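Local coordinates for cytoplasmic protein (Cryptococcus neoformans var. grubii serotype A, PDB 7LPO), which probably hydrolyses the beta-glucosidic bond of steryl glucosides, as a sterylglucosidase of glycoside hydrolase family 5, at residues 40-45 and 100-105; 138-143 and 261-266; 709-714 and 748-753; 714-719 and 732-737. One frame throughout, in Å; residues are numbered along the deposited sequence.

Contact 1. Residues 40-45 and 100-105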
# COMPACT_ATOMS: atom_id res chain seq x y z
N GLY A 40 9.09 -9.35 -1.33
CA GLY A 40 8.99 -8.95 -2.71
C GLY A 40 8.63 -7.49 -2.84
O GLY A 40 9.06 -6.66 -2.03
N VAL A 41 7.85 -7.16 -3.87
CA VAL A 41 7.56 -5.78 -4.24
C VAL A 41 6.09 -5.65 -4.60
O VAL A 41 5.41 -6.63 -4.92
CB VAL A 41 8.43 -5.31 -5.42
CG1 VAL A 41 9.89 -5.54 -5.11
CG2 VAL A 41 8.05 -6.09 -6.70
N ASN A 42 5.60 -4.42 -4.53
CA ASN A 42 4.32 -4.06 -5.12
C ASN A 42 4.52 -3.84 -6.61
O ASN A 42 5.41 -3.08 -7.02
CB ASN A 42 3.76 -2.80 -4.48
CG ASN A 42 3.21 -3.05 -3.09
OD1 ASN A 42 1.99 -3.15 -2.89
ND2 ASN A 42 4.11 -3.17 -2.12
N LEU A 43 3.69 -4.50 -7.42
CA LEU A 43 3.75 -4.44 -8.88
C LEU A 43 2.33 -4.19 -9.38
O LEU A 43 1.53 -5.13 -9.45
CB LEU A 43 4.32 -5.74 -9.43
CG LEU A 43 4.56 -5.87 -10.93
CD1 LEU A 43 5.90 -5.29 -11.31
CD2 LEU A 43 4.46 -7.34 -11.34
N SER A 44 1.99 -2.94 -9.71
CA SER A 44 2.89 -1.80 -9.71
C SER A 44 2.07 -0.51 -9.58
O SER A 44 0.91 -0.45 -9.97
CB SER A 44 3.71 -1.76 -11.00
OG SER A 44 4.33 -0.49 -11.17
N GLY A 45 2.69 0.54 -9.06
CA GLY A 45 2.08 1.86 -9.08
C GLY A 45 1.65 2.32 -10.46
O GLY A 45 0.75 3.16 -10.57
N ARG A 100 2.78 -8.13 -4.53
CA ARG A 100 1.48 -7.56 -4.21
C ARG A 100 0.97 -6.93 -5.50
O ARG A 100 1.56 -5.97 -6.00
CB ARG A 100 1.59 -6.54 -3.08
CG ARG A 100 0.25 -5.97 -2.65
CD ARG A 100 0.40 -5.31 -1.31
NE ARG A 100 -0.81 -4.63 -0.85
CZ ARG A 100 -1.02 -3.32 -0.96
NH1 ARG A 100 -0.12 -2.53 -1.54
NH2 ARG A 100 -2.14 -2.80 -0.47
N TYR A 101 -0.09 -7.50 -6.06
CA TYR A 101 -0.52 -7.14 -7.41
C TYR A 101 -1.57 -6.04 -7.35
O TYR A 101 -2.65 -6.24 -6.79
CB TYR A 101 -1.06 -8.36 -8.16
CG TYR A 101 -1.34 -8.01 -9.60
CD1 TYR A 101 -2.54 -7.42 -9.97
CD2 TYR A 101 -0.37 -8.22 -10.58
CE1 TYR A 101 -2.78 -7.06 -11.29
CE2 TYR A 101 -0.62 -7.87 -11.91
CZ TYR A 101 -1.82 -7.30 -12.25
OH TYR A 101 -2.06 -6.94 -13.56
N VAL A 102 -1.26 -4.91 -7.97
CA VAL A 102 -2.08 -3.71 -7.88
C VAL A 102 -3.06 -3.66 -9.05
O VAL A 102 -2.66 -3.75 -10.21
CB VAL A 102 -1.19 -2.46 -7.87
CG1 VAL A 102 -2.03 -1.20 -7.87
CG2 VAL A 102 -0.24 -2.47 -6.67
N PHE A 103 -4.35 -3.50 -8.73
CA PHE A 103 -5.38 -3.21 -9.72
C PHE A 103 -6.36 -2.22 -9.10
O PHE A 103 -6.47 -2.11 -7.88
CB PHE A 103 -6.11 -4.48 -10.19
CG PHE A 103 -6.97 -5.11 -9.14
CD1 PHE A 103 -6.43 -5.99 -8.23
CD2 PHE A 103 -8.32 -4.82 -9.07
CE1 PHE A 103 -7.21 -6.58 -7.25
CE2 PHE A 103 -9.11 -5.40 -8.10
CZ PHE A 103 -8.55 -6.28 -7.19
N THR A 104 -7.06 -1.48 -9.95
CA THR A 104 -8.00 -0.49 -9.47
C THR A 104 -9.41 -0.84 -9.89
O THR A 104 -9.64 -1.47 -10.93
CB THR A 104 -7.65 0.92 -9.95
OG1 THR A 104 -7.77 0.98 -11.38
CG2 THR A 104 -6.23 1.28 -9.50
N TRP A 105 -10.36 -0.43 -9.05
CA TRP A 105 -11.77 -0.49 -9.41
C TRP A 105 -12.04 0.19 -10.75
O TRP A 105 -12.82 -0.31 -11.56
CB TRP A 105 -12.56 0.16 -8.28
CG TRP A 105 -14.04 0.12 -8.38
CD1 TRP A 105 -14.80 -0.58 -9.27
CD2 TRP A 105 -14.95 0.82 -7.53
NE1 TRP A 105 -16.12 -0.36 -9.02
CE2 TRP A 105 -16.24 0.51 -7.96
CE3 TRP A 105 -14.79 1.68 -6.44
CZ2 TRP A 105 -17.38 1.03 -7.35
CZ3 TRP A 105 -15.92 2.21 -5.84
CH2 TRP A 105 -17.19 1.88 -6.30
O HOH W 1 -0.31 -3.93 -11.25
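The amide oxygen OD1 of N42 takes a hydrogen bond of 2.6 Å from NH1 of R100, with 160° at the hydrogen. OD1 sits at the guanidinium edge close to its plane, while the amide is turned 75° against that plane. The two side chains run alongside each other from the same face; R100 sets CG opposite its own N (chi1 -177°) and stays extended to NE, which carries CD to 3.1 Å from N42 OD1. Beneath them the strands pair in parallel: R100 N to V41 O is 3.1 Å, L43 N to R100 O 3.0 Å and V102 N to L43 O 3.2 Å. A water donates to L43 O (2.8 Å) and to V102 O (2.6 Å), just where the cis peptide before S44 turns the first chain aside. L43 and Y101 lie on the other face, where Y101 meets helix 118-133. These are neighbouring strands of the TIM barrel, with N42 and R100 turned into its interior. In the second shell D267 and E521 form salt bridges with R100 NE and NH1, N270 OD1 binds NH2, and N42 ND2 is held by G520 O. Gripped through all three of its nitrogens, the buried guanidinium is fixed in rotation; with N42 held in turn at ND2, amide and guanidinium position each other.

Contact 2. Residues 138-143 and 261-266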
# COMPACT_ATOMS: atom_id res chain seq x y z
N VAL A 138 1.60 -14.53 -5.09
CA VAL A 138 0.94 -13.26 -5.35
C VAL A 138 -0.25 -13.12 -4.41
O VAL A 138 -0.99 -14.08 -4.19
CB VAL A 138 0.47 -13.15 -6.81
CG1 VAL A 138 -0.34 -11.88 -7.01
CG2 VAL A 138 1.63 -13.21 -7.79
N PHE A 139 -0.46 -11.91 -3.87
CA PHE A 139 -1.76 -11.57 -3.29
C PHE A 139 -2.25 -10.27 -3.92
O PHE A 139 -1.46 -9.40 -4.31
CB PHE A 139 -1.75 -11.55 -1.74
CG PHE A 139 -0.99 -10.42 -1.11
CD1 PHE A 139 0.38 -10.49 -0.98
CD2 PHE A 139 -1.66 -9.35 -0.56
CE1 PHE A 139 1.08 -9.48 -0.36
CE2 PHE A 139 -0.97 -8.32 0.06
CZ PHE A 139 0.40 -8.39 0.17
N MET A 140 -3.56 -10.21 -4.09
CA MET A 140 -4.21 -9.19 -4.90
C MET A 140 -4.55 -7.97 -4.06
O MET A 140 -5.09 -8.09 -2.96
CB MET A 140 -5.48 -9.75 -5.53
CG MET A 140 -5.33 -11.08 -6.25
SD MET A 140 -4.12 -11.01 -7.60
CE MET A 140 -4.85 -10.07 -8.84
N ASP A 141 -4.27 -6.79 -4.59
CA ASP A 141 -4.49 -5.53 -3.89
C ASP A 141 -5.50 -4.70 -4.66
O ASP A 141 -5.15 -4.10 -5.69
CB ASP A 141 -3.17 -4.77 -3.74
CG ASP A 141 -3.36 -3.27 -3.55
OD1 ASP A 141 -4.40 -2.83 -2.99
OD2 ASP A 141 -2.45 -2.52 -3.98
N PRO A 142 -6.77 -4.65 -4.21
CA PRO A 142 -7.70 -3.64 -4.75
C PRO A 142 -7.30 -2.26 -4.28
O PRO A 142 -7.50 -1.89 -3.12
CB PRO A 142 -9.06 -4.07 -4.18
CG PRO A 142 -8.80 -5.19 -3.27
CD PRO A 142 -7.33 -5.33 -3.05
N HIS A 143 -6.70 -1.48 -5.17
CA HIS A 143 -5.92 -0.33 -4.77
C HIS A 143 -6.66 0.97 -5.03
O HIS A 143 -7.34 1.12 -6.05
CB HIS A 143 -4.57 -0.30 -5.49
CG HIS A 143 -3.60 0.67 -4.90
ND1 HIS A 143 -2.62 0.29 -4.01
CD2 HIS A 143 -3.48 2.01 -5.04
CE1 HIS A 143 -1.93 1.35 -3.64
NE2 HIS A 143 -2.43 2.41 -4.25
N GLU A 261 -1.58 -21.92 -5.55
CA GLU A 261 -0.20 -22.16 -5.98
C GLU A 261 0.50 -20.84 -6.29
O GLU A 261 1.70 -20.69 -6.00
CB GLU A 261 -0.18 -23.07 -7.19
CG GLU A 261 1.22 -23.32 -7.76
CD GLU A 261 1.24 -24.41 -8.83
OE1 GLU A 261 0.16 -24.85 -9.28
OE2 GLU A 261 2.36 -24.82 -9.22
N CYS A 262 -0.21 -19.89 -6.89
CA CYS A 262 0.36 -18.58 -7.18
C CYS A 262 -0.39 -17.50 -6.40
O CYS A 262 0.20 -16.87 -5.52
CB CYS A 262 0.32 -18.31 -8.68
SG CYS A 262 0.85 -16.65 -9.14
N VAL A 263 -1.67 -17.28 -6.70
CA VAL A 263 -2.48 -16.27 -6.02
C VAL A 263 -2.90 -16.88 -4.68
O VAL A 263 -3.79 -17.72 -4.63
CB VAL A 263 -3.69 -15.86 -6.85
CG1 VAL A 263 -4.57 -14.89 -6.07
CG2 VAL A 263 -3.23 -15.24 -8.17
N ILE A 264 -2.25 -16.47 -3.60
CA ILE A 264 -2.51 -17.10 -2.32
C ILE A 264 -3.61 -16.43 -1.51
O ILE A 264 -4.12 -17.04 -0.57
CB ILE A 264 -1.21 -17.17 -1.49
CG1 ILE A 264 -0.72 -15.77 -1.12
CG2 ILE A 264 -0.14 -17.91 -2.26
CD1 ILE A 264 0.56 -15.78 -0.24
N GLY A 265 -3.98 -15.20 -1.85
CA GLY A 265 -4.99 -14.51 -1.07
C GLY A 265 -5.26 -13.13 -1.61
O GLY A 265 -4.71 -12.71 -2.64
N TRP A 266 -6.12 -12.41 -0.89
CA TRP A 266 -6.60 -11.10 -1.30
C TRP A 266 -6.44 -10.12 -0.15
O TRP A 266 -6.82 -10.43 0.98
CB TRP A 266 -8.06 -11.17 -1.77
CG TRP A 266 -8.25 -12.03 -2.97
CD1 TRP A 266 -8.19 -13.39 -3.01
CD2 TRP A 266 -8.52 -11.60 -4.31
NE1 TRP A 266 -8.40 -13.84 -4.29
CE2 TRP A 266 -8.60 -12.76 -5.11
CE3 TRP A 266 -8.70 -10.35 -4.90
CZ2 TRP A 266 -8.85 -12.70 -6.47
CZ3 TRP A 266 -8.94 -10.30 -6.26
CH2 TRP A 266 -9.02 -11.47 -7.03
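M140 and W266 lie alongside each other on the helix-covered side of two adjacent parallel strands of the TIM barrel, and here the contact is tight. CB of M140 comes within 3.3 Å of W266 CE3, and CG stands almost straight above the six-membered ring. M140 places CG beside its backbone N (chi1 -50°), which sets it over the indole; SD stands beyond CG on the same side, farther from the face. V263 CG1 meets M140 CG at 3.9 Å, the two side chains crossing at about a right angle, and L128 of helix 118-133 covers both. W266 NE1 is hydrogen-bonded to ND1 of H420.

The backbone holds this face in place. V138 N donates to C262 O and V138 O accepts from I264 N, both at 2.8 Å, and M140 N reaches G265 O at 3.1 Å. Because V138 faces V263 and M140 faces W266, F139 alone stands opposite both I264 and G265, a beta bulge. On the F139 face side-chain contact between the strands is sparse. G265 has no side chain to offer, F139 CB is 4.4 Å from I264 CG1, and the F139 ring leads away to stack on F426, although F139 CB rests 3.3 Å from the backbone oxygen of G265. Looser still is the start of 261-266, where E261 is partly exposed and its carboxylate makes a long, weak ion pair with K132. The Met-aromatic contact is more distant than the methylene one: M140 SD stands 5.1 Å from the centroid of the W266 six-membered ring, 13° off its normal.

Contact 3. Residues 709-714 and 748-753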
# COMPACT_ATOMS: atom_id res chain seq x y z
N ILE A 709 18.31 -20.47 2.31
CA ILE A 709 18.64 -19.07 2.51
C ILE A 709 19.06 -18.50 1.16
O ILE A 709 19.82 -19.13 0.42
CB ILE A 709 19.77 -18.90 3.56
CG1 ILE A 709 19.20 -19.12 4.96
CG2 ILE A 709 20.42 -17.54 3.42
CD1 ILE A 709 20.26 -19.50 6.00
N TYR A 710 18.56 -17.30 0.84
CA TYR A 710 18.98 -16.57 -0.34
C TYR A 710 20.23 -15.75 -0.02
O TYR A 710 20.23 -14.98 0.94
CB TYR A 710 17.85 -15.66 -0.83
CG TYR A 710 18.26 -14.64 -1.87
CD1 TYR A 710 18.48 -15.02 -3.19
CD2 TYR A 710 18.39 -13.30 -1.55
CE1 TYR A 710 18.85 -14.09 -4.15
CE2 TYR A 710 18.76 -12.37 -2.49
CZ TYR A 710 18.98 -12.77 -3.79
OH TYR A 710 19.33 -11.84 -4.74
N LEU A 711 21.27 -15.92 -0.83
CA LEU A 711 22.49 -15.12 -0.68
C LEU A 711 22.75 -14.34 -1.96
O LEU A 711 23.14 -14.93 -2.98
CB LEU A 711 23.69 -16.01 -0.35
CG LEU A 711 23.62 -16.80 0.96
CD1 LEU A 711 24.81 -17.76 1.01
CD2 LEU A 711 23.62 -15.90 2.17
N PRO A 712 22.57 -13.02 -1.96
CA PRO A 712 22.59 -12.28 -3.24
C PRO A 712 24.00 -12.10 -3.80
O PRO A 712 24.94 -11.73 -3.08
CB PRO A 712 21.96 -10.93 -2.88
CG PRO A 712 22.23 -10.76 -1.41
CD PRO A 712 22.24 -12.16 -0.81
N PHE A 713 24.13 -12.35 -5.10
CA PHE A 713 25.33 -11.96 -5.83
C PHE A 713 25.67 -10.50 -5.60
O PHE A 713 26.84 -10.12 -5.62
CB PHE A 713 25.13 -12.17 -7.34
CG PHE A 713 25.09 -13.61 -7.78
CD1 PHE A 713 25.90 -14.56 -7.19
CD2 PHE A 713 24.24 -14.00 -8.79
CE1 PHE A 713 25.86 -15.88 -7.60
CE2 PHE A 713 24.19 -15.30 -9.21
CZ PHE A 713 25.01 -16.25 -8.61
N VAL A 714 24.65 -9.66 -5.42
CA VAL A 714 24.85 -8.23 -5.20
C VAL A 714 25.84 -7.98 -4.08
O VAL A 714 26.63 -7.02 -4.14
CB VAL A 714 23.49 -7.56 -4.91
CG1 VAL A 714 23.68 -6.28 -4.15
CG2 VAL A 714 22.73 -7.32 -6.19
N GLN A 748 22.54 -18.61 -6.06
CA GLN A 748 22.31 -17.70 -4.94
C GLN A 748 21.57 -18.37 -3.78
O GLN A 748 20.94 -17.68 -2.97
CB GLN A 748 21.53 -16.48 -5.42
CG GLN A 748 22.31 -15.59 -6.37
CD GLN A 748 21.53 -14.37 -6.80
OE1 GLN A 748 21.85 -13.24 -6.43
NE2 GLN A 748 20.47 -14.60 -7.58
N THR A 749 21.66 -19.69 -3.68
CA THR A 749 20.94 -20.46 -2.68
C THR A 749 21.92 -21.14 -1.74
O THR A 749 22.88 -21.77 -2.19
CB THR A 749 20.04 -21.51 -3.33
OG1 THR A 749 19.21 -20.90 -4.33
CG2 THR A 749 19.14 -22.20 -2.29
N LEU A 750 21.67 -21.02 -0.44
CA LEU A 750 22.36 -21.77 0.60
C LEU A 750 21.38 -22.77 1.20
O LEU A 750 20.25 -22.40 1.56
CB LEU A 750 22.90 -20.84 1.67
CG LEU A 750 23.38 -21.50 2.96
CD1 LEU A 750 24.47 -22.50 2.67
CD2 LEU A 750 23.86 -20.44 3.92
N ARG A 751 21.80 -24.03 1.30
CA ARG A 751 20.97 -25.10 1.85
C ARG A 751 21.63 -25.59 3.13
O ARG A 751 22.83 -25.85 3.14
CB ARG A 751 20.81 -26.24 0.85
CG ARG A 751 20.06 -25.82 -0.40
CD ARG A 751 19.63 -27.02 -1.25
NE ARG A 751 18.76 -26.59 -2.34
CZ ARG A 751 19.20 -26.24 -3.55
NH1 ARG A 751 20.50 -26.27 -3.82
NH2 ARG A 751 18.35 -25.86 -4.49
N TRP A 752 20.84 -25.73 4.19
CA TRP A 752 21.34 -25.94 5.54
C TRP A 752 20.58 -27.08 6.20
O TRP A 752 19.42 -26.91 6.60
CB TRP A 752 21.23 -24.65 6.34
CG TRP A 752 21.84 -24.70 7.70
CD1 TRP A 752 22.76 -25.60 8.17
CD2 TRP A 752 21.57 -23.80 8.79
NE1 TRP A 752 23.07 -25.31 9.47
CE2 TRP A 752 22.36 -24.22 9.88
CE3 TRP A 752 20.74 -22.69 8.94
CZ2 TRP A 752 22.34 -23.56 11.09
CZ3 TRP A 752 20.73 -22.04 10.15
CH2 TRP A 752 21.52 -22.47 11.21
N TRP A 753 21.22 -28.25 6.28
CA TRP A 753 20.66 -29.41 6.96
C TRP A 753 21.17 -29.44 8.39
O TRP A 753 22.35 -29.17 8.65
CB TRP A 753 21.06 -30.71 6.28
CG TRP A 753 20.59 -30.91 4.87
CD1 TRP A 753 19.52 -31.65 4.46
CD2 TRP A 753 21.19 -30.39 3.68
NE1 TRP A 753 19.41 -31.62 3.09
CE2 TRP A 753 20.43 -30.85 2.59
CE3 TRP A 753 22.31 -29.59 3.44
CZ2 TRP A 753 20.74 -30.52 1.28
CZ3 TRP A 753 22.61 -29.27 2.13
CH2 TRP A 753 21.84 -29.73 1.07
O HOH W 2 21.72 -10.51 -6.25
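OE1 of Q748 is gripped twice at the N-terminal end of helix 713-716. F713 N donates to it at 2.8 Å, in the carbonyl plane and on a lone pair (130° at the oxygen), and a water donates to Q748 OE1 at 2.7 Å. The same water accepts from V714 N at 3.2 Å, so it links the glutamine oxygen to the next backbone N-H. Q748 sets CG beside its N (chi1 -68°) and runs extended, which lays the amide on the F713 ring with planes 12° apart; CG stands over the ring centre, 3.4 Å from the centroid. The Y710 side chain runs alongside Q748, and both Y710 OH and Q748 NE2 hydrogen-bond to A93 O at the end of helix 83-93.

Behind this polar end the chains form an antiparallel pair. I709 N to L750 O and L750 N to I709 O are both 2.8 Å, and L711 N donates to Q748 O. L711 CD1 packs on L750 CB at 3.7 Å, while I709 and L750 also touch I766 of strand 761-770, within the C-terminal domain of the family. Thus one glutamine amide serves both parts of the enzyme: its oxygen accepts the buried F713 N-H and a water at the helix start, and its nitrogen binds a backbone carbonyl at the end of helix 83-93, in the barrel part of the enzyme.

Contact 4. Residues 714-719 and 732-737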
# COMPACT_ATOMS: atom_id res chain seq x y z
N VAL A 714 24.65 -9.66 -5.42
CA VAL A 714 24.85 -8.23 -5.20
C VAL A 714 25.84 -7.98 -4.08
O VAL A 714 26.63 -7.02 -4.14
CB VAL A 714 23.49 -7.56 -4.91
CG1 VAL A 714 23.68 -6.28 -4.15
CG2 VAL A 714 22.73 -7.32 -6.19
N HIS A 715 25.82 -8.81 -3.03
CA HIS A 715 26.71 -8.64 -1.90
C HIS A 715 27.82 -9.68 -1.80
O HIS A 715 28.85 -9.40 -1.16
CB HIS A 715 25.92 -8.70 -0.58
CG HIS A 715 24.99 -7.55 -0.38
ND1 HIS A 715 25.43 -6.30 0.00
CD2 HIS A 715 23.65 -7.45 -0.52
CE1 HIS A 715 24.40 -5.48 0.09
NE2 HIS A 715 23.31 -6.16 -0.22
N TYR A 716 27.64 -10.86 -2.38
CA TYR A 716 28.49 -12.00 -2.08
C TYR A 716 29.16 -12.60 -3.31
O TYR A 716 29.87 -13.61 -3.19
CB TYR A 716 27.67 -13.07 -1.35
CG TYR A 716 27.14 -12.64 0.00
CD1 TYR A 716 28.00 -12.39 1.06
CD2 TYR A 716 25.78 -12.47 0.22
CE1 TYR A 716 27.53 -11.99 2.30
CE2 TYR A 716 25.29 -12.09 1.46
CZ TYR A 716 26.17 -11.84 2.50
OH TYR A 716 25.70 -11.45 3.73
N ALA A 717 28.97 -12.03 -4.49
CA ALA A 717 29.61 -12.57 -5.68
C ALA A 717 31.13 -12.39 -5.59
O ALA A 717 31.64 -11.47 -4.95
CB ALA A 717 29.08 -11.88 -6.93
N ALA A 718 31.85 -13.30 -6.25
CA ALA A 718 33.29 -13.14 -6.37
C ALA A 718 33.63 -11.85 -7.11
O ALA A 718 34.51 -11.10 -6.68
CB ALA A 718 33.89 -14.35 -7.10
N SER A 719 32.93 -11.58 -8.20
CA SER A 719 33.14 -10.36 -8.98
C SER A 719 31.86 -10.03 -9.72
O SER A 719 31.09 -10.92 -10.07
CB SER A 719 34.31 -10.53 -9.96
OG SER A 719 34.29 -9.50 -10.92
N LEU A 732 29.21 -17.28 -5.92
CA LEU A 732 29.41 -16.83 -4.55
C LEU A 732 30.82 -17.15 -4.08
O LEU A 732 31.36 -18.23 -4.35
CB LEU A 732 28.40 -17.47 -3.61
CG LEU A 732 26.93 -17.06 -3.75
CD1 LEU A 732 26.08 -17.88 -2.76
CD2 LEU A 732 26.74 -15.61 -3.49
N ASP A 733 31.41 -16.21 -3.36
CA ASP A 733 32.73 -16.37 -2.73
C ASP A 733 32.55 -15.96 -1.27
O ASP A 733 32.82 -14.82 -0.90
CB ASP A 733 33.80 -15.52 -3.45
CG ASP A 733 35.21 -15.82 -2.96
OD1 ASP A 733 35.39 -16.84 -2.25
OD2 ASP A 733 36.15 -15.06 -3.28
N VAL A 734 32.11 -16.91 -0.44
CA VAL A 734 31.73 -16.61 0.94
C VAL A 734 32.37 -17.61 1.90
O VAL A 734 32.75 -18.72 1.52
CB VAL A 734 30.20 -16.64 1.15
CG1 VAL A 734 29.49 -15.57 0.33
CG2 VAL A 734 29.64 -18.03 0.79
N THR A 735 32.45 -17.19 3.16
CA THR A 735 32.80 -18.05 4.28
C THR A 735 31.56 -18.24 5.14
O THR A 735 30.86 -17.27 5.45
CB THR A 735 33.93 -17.43 5.11
OG1 THR A 735 35.17 -17.54 4.38
CG2 THR A 735 34.06 -18.16 6.45
N ILE A 736 31.27 -19.48 5.52
CA ILE A 736 30.06 -19.84 6.25
C ILE A 736 30.45 -20.53 7.55
O ILE A 736 31.28 -21.45 7.55
CB ILE A 736 29.15 -20.75 5.41
CG1 ILE A 736 28.67 -20.01 4.15
CG2 ILE A 736 27.97 -21.23 6.24
CD1 ILE A 736 28.08 -20.91 3.10
N VAL A 737 29.83 -20.11 8.65
CA VAL A 737 30.04 -20.70 9.96
C VAL A 737 28.67 -21.06 10.53
O VAL A 737 27.89 -20.17 10.86
CB VAL A 737 30.79 -19.76 10.91
CG1 VAL A 737 31.00 -20.41 12.28
CG2 VAL A 737 32.13 -19.35 10.31
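Y716 O and D733 N supply the one hydrogen bond of the contact, 3.0 Å long and nearly straight, with 174° at the hydrogen and the donor close to the line of the carbonyl. L732 CA adds a C-H contact to the same Y716 O at 3.5 Å. Around it A717 and L732 form a single backbone bridge, their CA atoms 4.4 Å apart, just where the chain leaves helix 713-716.

Apolar contact gathers on CB of Y716. L732 CD2 presses on it at 3.4 Å and V734 CG1 at 3.5 Å; the latter methyl also reaches Y716 CD1 at 3.6 Å, meeting the ring obliquely. The Y716 and V734 side chains cross at about a right angle. Y716 turns CG away from its carbonyl carbon (chi1 -64°), which carries the ring past the contact, and its OH bonds to T687 O. Toward solvent the touch is thinner: A718 CB and D733 CB meet at 3.8 Å.

D733 OD1 binds ND2 of N771, while R770 gives NE to A717 O and NH2 to A718 O. Strand 734-738 is an outermost strand of the four-stranded antiparallel sheet in the C-terminal domain, and the contact joins the short helix to the approach to that strand. Its chemistry is mainly that of a helix end: the last helical carbonyl is satisfied by the N-H of D733, just before strand 734-738, the L732 CD2 methyl lies beside that oxygen, and V734 CG1 packs on the tyrosine.

In the fold
From the N terminus, contact 1 pairs strand 35-43 with strand 98-104, closing a loop that carries helices 61-66 and 83-93. Contact 2 opens only after that and closes a longer excursion, from strand 137-143 to strand 263-267. The two are in series yet touch, because strands 98-104 and 137-143 are neighbours: together they line up four successive strands of the barrel. Contact 3 lies far along the chain in the C-terminal domain, its centre about 27 Å from that of contact 1, and contact 4 is nested inside the loop it closes. These two share V714 and helix 713-716, and L711 and F713 pack on L732 between them.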